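Local coordinates for D-methionine transport system permease protein MetI (Escherichia coli, PDB 3TUI) that forms the membrane-embedded permease of an ABC transporter for D-methionine and alpha-methyl-methionine, and probably carries the substrate across the inner membrane, at residues L37-R42 with M107-L112; A18-S23 with T156-S161. All coordinates share one frame; numbering follows the deposited sequence.

In the fold
The chain begins with the long helix 3-40, and both contacts draw on it. Interaction 2 sits near the middle of it, where residues 18-23 meet residues 156-161 of helix 130-163; it closes a loop of 132 residues. Interaction 1 lies farther along, where the end of this helix and the loop that follows (37-42) meet the last turn and a half of helix 89-112. Its smaller loop of 64 residues falls wholly within the larger one, so the two nest and do not cross. Their centres are about 24 Å apart. Together they tie helix 3-40 to helix 89-112 near the predicted cytoplasmic boundary and to helix 130-163 largely within the predicted membrane-spanning part.

Interaction 1: residues L37-R42 with M107-L112; sequences LLYVTR and MVENAL
Tyr39 lays its ring against Leu112, whose CB stands 3.6 Å from the ring centroid and 12° off its normal, a CH-pi contact over the face. With its CG anti to the backbone N (chi1 180°), Tyr39 swings the ring toward the C-terminal end of helix 89-112, and Leu112 CD1 reaches back to Tyr39 CB at 3.7 Å. Glu109 also extends from its helix with CG anti to the backbone N, which carries Glu109 CG to 3.6 Å from Tyr39 CA. A bend at chi2 then brings OE2 close to both the Leu38 carbonyl and the Arg42 chain. Glu109 OE2 lies 3.2 Å from Arg42 CD, while its salt bridge to Arg42 NH1 is long at 3.9 Å, with guanidinium and carboxylate planes turned 81° apart. The same OE2 is hydrogen-bonded to the hydroxyl of Tyr53 on helix 50-64. Leu38 O, 3.0 Å from Glu109 OE2, is likewise an acceptor, and the pair is not hydrogen-bonded. The buried carboxylate is thus held by Tyr53 with distant help from Arg42, a setting in which burial may favour the protonated form, while Arg42 would probably favour the charged one.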
loop_
_atom_site.group_PDB
_atom_site.type_symbol
_atom_site.label_atom_id
_atom_site.label_comp_id
_atom_site.label_asym_id
_atom_site.label_seq_id
_atom_site.Cartn_x
_atom_site.Cartn_y
_atom_site.Cartn_z
ATOM N N LEU A 37 5.915 20.819 -17.588
ATOM C CA LEU A 37 6.477 21.925 -16.844
ATOM C C LEU A 37 5.513 22.347 -15.725
ATOM O O LEU A 37 5.870 23.157 -14.873
ATOM C CB LEU A 37 6.869 23.082 -17.783
ATOM C CG LEU A 37 7.946 22.770 -18.855
ATOM C CD1 LEU A 37 8.040 23.880 -19.912
ATOM C CD2 LEU A 37 9.342 22.512 -18.286
ATOM N N LEU A 38 4.301 21.784 -15.737
ATOM C CA LEU A 38 3.371 21.844 -14.596
ATOM C C LEU A 38 3.677 20.816 -13.504
ATOM O O LEU A 38 3.338 21.022 -12.340
ATOM C CB LEU A 38 1.920 21.650 -15.049
ATOM C CG LEU A 38 0.940 22.786 -15.356
ATOM C CD1 LEU A 38 -0.320 22.196 -15.992
ATOM C CD2 LEU A 38 0.583 23.548 -14.088
ATOM N N TYR A 39 4.264 19.688 -13.910
ATOM C CA TYR A 39 4.606 18.593 -13.003
ATOM C C TYR A 39 5.815 18.990 -12.193
ATOM O O TYR A 39 5.775 18.966 -10.963
ATOM C CB TYR A 39 4.875 17.296 -13.788
ATOM C CG TYR A 39 5.244 16.081 -12.935
ATOM C CD1 TYR A 39 4.296 15.485 -12.107
ATOM C CD2 TYR A 39 6.510 15.481 -13.018
ATOM C CE1 TYR A 39 4.599 14.368 -11.338
ATOM C CE2 TYR A 39 6.830 14.344 -12.247
ATOM C CZ TYR A 39 5.861 13.796 -11.408
ATOM O OH TYR A 39 6.126 12.678 -10.628
ATOM N N VAL A 40 6.868 19.407 -12.894
ATOM C CA VAL A 40 8.127 19.773 -12.242
ATOM C C VAL A 40 7.942 20.861 -11.180
ATOM O O VAL A 40 8.484 20.751 -10.086
ATOM C CB VAL A 40 9.248 20.200 -13.238
ATOM C CG1 VAL A 40 9.367 19.204 -14.379
ATOM C CG2 VAL A 40 9.010 21.604 -13.770
ATOM N N THR A 41 7.174 21.899 -11.492
ATOM C CA THR A 41 7.153 23.095 -10.651
ATOM C C THR A 41 6.483 22.919 -9.290
ATOM O O THR A 41 6.618 23.781 -8.413
ATOM C CB THR A 41 6.530 24.286 -11.376
ATOM O OG1 THR A 41 5.236 23.917 -11.864
ATOM C CG2 THR A 41 7.423 24.728 -12.528
ATOM N N ARG A 42 5.755 21.817 -9.116
ATOM C CA ARG A 42 5.103 21.524 -7.838
ATOM C C ARG A 42 6.109 21.382 -6.692
ATOM O O ARG A 42 7.281 21.073 -6.920
ATOM C CB ARG A 42 4.241 20.264 -7.957
ATOM C CG ARG A 42 2.820 20.545 -8.402
ATOM C CD ARG A 42 2.166 19.350 -9.079
ATOM N NE ARG A 42 1.867 18.270 -8.149
ATOM C CZ ARG A 42 0.638 17.895 -7.817
ATOM N NH1 ARG A 42 -0.404 18.545 -8.310
ATOM N NH2 ARG A 42 0.450 16.893 -6.965
ATOM N N MET A 107 -4.004 16.695 -18.115
ATOM C CA MET A 107 -3.880 15.238 -18.158
ATOM C C MET A 107 -2.463 14.758 -18.080
ATOM O O MET A 107 -2.154 13.851 -17.305
ATOM C CB MET A 107 -4.549 14.628 -19.373
ATOM C CG MET A 107 -6.040 14.615 -19.275
ATOM S SD MET A 107 -6.661 13.953 -20.814
ATOM C CE MET A 107 -8.426 14.065 -20.482
ATOM N N VAL A 108 -1.600 15.382 -18.868
ATOM C CA VAL A 108 -0.196 14.984 -18.892
ATOM C C VAL A 108 0.437 15.000 -17.489
ATOM O O VAL A 108 1.062 14.026 -17.070
ATOM C CB VAL A 108 0.604 15.863 -19.854
ATOM C CG1 VAL A 108 2.072 15.465 -19.796
ATOM C CG2 VAL A 108 0.060 15.714 -21.289
ATOM N N GLU A 109 0.238 16.097 -16.764
ATOM C CA GLU A 109 0.725 16.205 -15.390
ATOM C C GLU A 109 0.081 15.168 -14.473
ATOM O O GLU A 109 0.740 14.566 -13.630
ATOM C CB GLU A 109 0.474 17.606 -14.834
ATOM C CG GLU A 109 1.077 17.876 -13.456
ATOM C CD GLU A 109 0.186 18.750 -12.599
ATOM O OE1 GLU A 109 -1.048 18.576 -12.677
ATOM O OE2 GLU A 109 0.713 19.640 -11.889
ATOM N N ASN A 110 -1.215 14.968 -14.616
ATOM C CA ASN A 110 -1.838 13.937 -13.831
ATOM C C ASN A 110 -1.256 12.568 -14.181
ATOM O O ASN A 110 -1.098 11.715 -13.313
ATOM C CB ASN A 110 -3.355 13.957 -14.028
ATOM C CG ASN A 110 -4.034 15.076 -13.243
ATOM O OD1 ASN A 110 -3.450 15.626 -12.294
ATOM N ND2 ASN A 110 -5.272 15.423 -13.640
ATOM N N ALA A 111 -0.937 12.347 -15.451
ATOM C CA ALA A 111 -0.278 11.100 -15.822
ATOM C C ALA A 111 1.122 11.041 -15.202
ATOM O O ALA A 111 1.488 10.030 -14.574
ATOM C CB ALA A 111 -0.218 10.923 -17.353
ATOM N N LEU A 112 1.903 12.113 -15.352
ATOM C CA LEU A 112 3.214 12.099 -14.742
ATOM C C LEU A 112 3.079 11.800 -13.240
ATOM O O LEU A 112 3.879 11.031 -12.700
ATOM C CB LEU A 112 3.993 13.394 -14.982
ATOM C CG LEU A 112 4.550 13.563 -16.404
ATOM C CD1 LEU A 112 5.137 14.966 -16.622
ATOM C CD2 LEU A 112 5.576 12.490 -16.710
#

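Interaction 2: residues A18-S23 with T156-S161; sequences AMTFVS and TLVGYS
Thr20 packs against Leu157, Val158 and Ser161 where two helices of the type-1 ABC transporter transmembrane domain cross inside one subunit. The short segments 18-23 and 156-161 approach to 8.7 Å between axes, with their N-to-C directions 130° apart, and the backbones come nearest at Thr20 and Leu157. Thr20 meets them through both branches of its side chain. Its methyl CG2, anti to the backbone N, meets Leu157 CB and, at 3.8 Å, Val158 CG2; its OG1 lies beside the backbone of the other helix, 3.6 Å from Val158 CA. Towards the predicted periplasmic end of segment 18-23, Met19 CB and SD come near Ser161 CB, the CB-to-CB distance being 4.0 Å, and the bend at chi3 folds CE back to it as well. One turn beyond Met19, Ser23 CB rests on the Leu157 methyl CD1, which also reaches the carbonyl O of Thr20 at 3.6 Å. Small side chains, threonine and two serines, therefore make up much of this interface.

Outside this shell, helix 89-112 packs on one flank, with Leu89 and Ala92 against Met19 and Leu96 and Thr97 against Ser23. Helix 186-211 packs on Val158 through Leu196 and Leu199, and Pro67 of the second subunit touches the same valine, so the contact reaches the dimer interface. Thr20 OG1 is anchored within its own helix, hydrogen-bonded to the backbone O of Thr16, one turn earlier. Ser161 has chi1 at 63°, which turns its hydroxyl back over the preceding turn, where OG lies 2.8 Å from Val158 O and 3.1 Å from Leu157 O, and 3.2 Å across the interface from Thr20 OG1.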
loop_
_atom_site.group_PDB
_atom_site.type_symbol
_atom_site.label_atom_id
_atom_site.label_comp_id
_atom_site.label_asym_id
_atom_site.label_seq_id
_atom_site.Cartn_x
_atom_site.Cartn_y
_atom_site.Cartn_z
ATOM N N ALA A 18 -9.885 15.254 -40.176
ATOM C CA ALA A 18 -8.929 16.323 -40.404
ATOM C C ALA A 18 -8.767 17.206 -39.169
ATOM O O ALA A 18 -7.707 17.228 -38.519
ATOM C CB ALA A 18 -9.387 17.152 -41.590
ATOM N N MET A 19 -9.844 17.930 -38.869
ATOM C CA MET A 19 -9.913 18.849 -37.747
ATOM C C MET A 19 -9.455 18.161 -36.462
ATOM O O MET A 19 -8.509 18.604 -35.794
ATOM C CB MET A 19 -11.360 19.337 -37.606
ATOM C CG MET A 19 -11.756 20.456 -38.568
ATOM S SD MET A 19 -13.422 21.106 -38.295
ATOM C CE MET A 19 -14.415 19.732 -38.905
ATOM N N THR A 20 -10.129 17.050 -36.154
ATOM C CA THR A 20 -9.966 16.330 -34.893
ATOM C C THR A 20 -8.513 15.920 -34.694
ATOM O O THR A 20 -7.904 16.293 -33.690
ATOM C CB THR A 20 -10.921 15.095 -34.828
ATOM O OG1 THR A 20 -12.284 15.535 -34.913
ATOM C CG2 THR A 20 -10.754 14.316 -33.529
ATOM N N PHE A 21 -7.951 15.185 -35.657
ATOM C CA PHE A 21 -6.561 14.711 -35.560
ATOM C C PHE A 21 -5.505 15.807 -35.602
ATOM O O PHE A 21 -4.564 15.773 -34.831
ATOM C CB PHE A 21 -6.272 13.658 -36.617
ATOM C CG PHE A 21 -6.680 12.288 -36.193
ATOM C CD1 PHE A 21 -5.827 11.506 -35.402
ATOM C CD2 PHE A 21 -7.942 11.791 -36.517
ATOM C CE1 PHE A 21 -6.207 10.214 -34.964
ATOM C CE2 PHE A 21 -8.332 10.502 -36.094
ATOM C CZ PHE A 21 -7.451 9.710 -35.313
ATOM N N VAL A 22 -5.664 16.771 -36.499
ATOM C CA VAL A 22 -4.773 17.929 -36.545
ATOM C C VAL A 22 -4.814 18.787 -35.260
ATOM O O VAL A 22 -3.773 19.088 -34.670
ATOM C CB VAL A 22 -5.091 18.813 -37.775
ATOM C CG1 VAL A 22 -4.185 20.049 -37.816
ATOM C CG2 VAL A 22 -4.967 17.997 -39.053
ATOM N N SER A 23 -6.010 19.192 -34.841
ATOM C CA SER A 23 -6.148 19.909 -33.586
ATOM C C SER A 23 -5.467 19.130 -32.483
ATOM O O SER A 23 -4.780 19.708 -31.636
ATOM C CB SER A 23 -7.615 20.156 -33.221
ATOM O OG SER A 23 -8.095 21.395 -33.707
ATOM N N THR A 156 -12.616 13.919 -27.376
ATOM C CA THR A 156 -13.145 15.229 -27.011
ATOM C C THR A 156 -13.164 16.110 -28.273
ATOM O O THR A 156 -14.189 16.750 -28.582
ATOM C CB THR A 156 -12.359 15.915 -25.866
ATOM O OG1 THR A 156 -12.739 15.367 -24.601
ATOM C CG2 THR A 156 -12.625 17.408 -25.844
ATOM N N LEU A 157 -12.051 16.135 -29.016
ATOM C CA LEU A 157 -12.030 16.975 -30.214
ATOM C C LEU A 157 -13.122 16.712 -31.262
ATOM O O LEU A 157 -13.536 17.662 -31.940
ATOM C CB LEU A 157 -10.658 17.016 -30.885
ATOM C CG LEU A 157 -9.833 18.001 -30.074
ATOM C CD1 LEU A 157 -8.507 18.190 -30.744
ATOM C CD2 LEU A 157 -10.580 19.318 -30.085
ATOM N N VAL A 158 -13.588 15.467 -31.409
ATOM C CA VAL A 158 -14.745 15.238 -32.272
ATOM C C VAL A 158 -15.954 16.090 -31.884
ATOM O O VAL A 158 -16.453 16.903 -32.694
ATOM C CB VAL A 158 -15.201 13.786 -32.277
ATOM C CG1 VAL A 158 -16.636 13.699 -32.869
ATOM C CG2 VAL A 158 -14.184 12.890 -32.979
ATOM N N GLY A 159 -16.412 15.937 -30.644
ATOM C CA GLY A 159 -17.503 16.784 -30.180
ATOM C C GLY A 159 -17.238 18.270 -30.407
ATOM O O GLY A 159 -18.145 19.035 -30.729
ATOM N N TYR A 160 -15.980 18.669 -30.222
ATOM C CA TYR A 160 -15.550 20.053 -30.379
ATOM C C TYR A 160 -15.635 20.501 -31.828
ATOM O O TYR A 160 -16.189 21.565 -32.128
ATOM C CB TYR A 160 -14.121 20.149 -29.871
ATOM C CG TYR A 160 -14.022 20.502 -28.408
ATOM C CD1 TYR A 160 -15.097 20.258 -27.535
ATOM C CD2 TYR A 160 -12.874 21.115 -27.904
ATOM C CE1 TYR A 160 -15.018 20.596 -26.188
ATOM C CE2 TYR A 160 -12.774 21.455 -26.556
ATOM C CZ TYR A 160 -13.846 21.195 -25.704
ATOM O OH TYR A 160 -13.736 21.548 -24.379
ATOM N N SER A 161 -15.085 19.670 -32.717
ATOM C CA SER A 161 -15.155 19.913 -34.152
ATOM C C SER A 161 -16.610 19.848 -34.631
ATOM O O SER A 161 -17.020 20.638 -35.478
ATOM C CB SER A 161 -14.291 18.923 -34.949
ATOM O OG SER A 161 -14.727 17.580 -34.805
#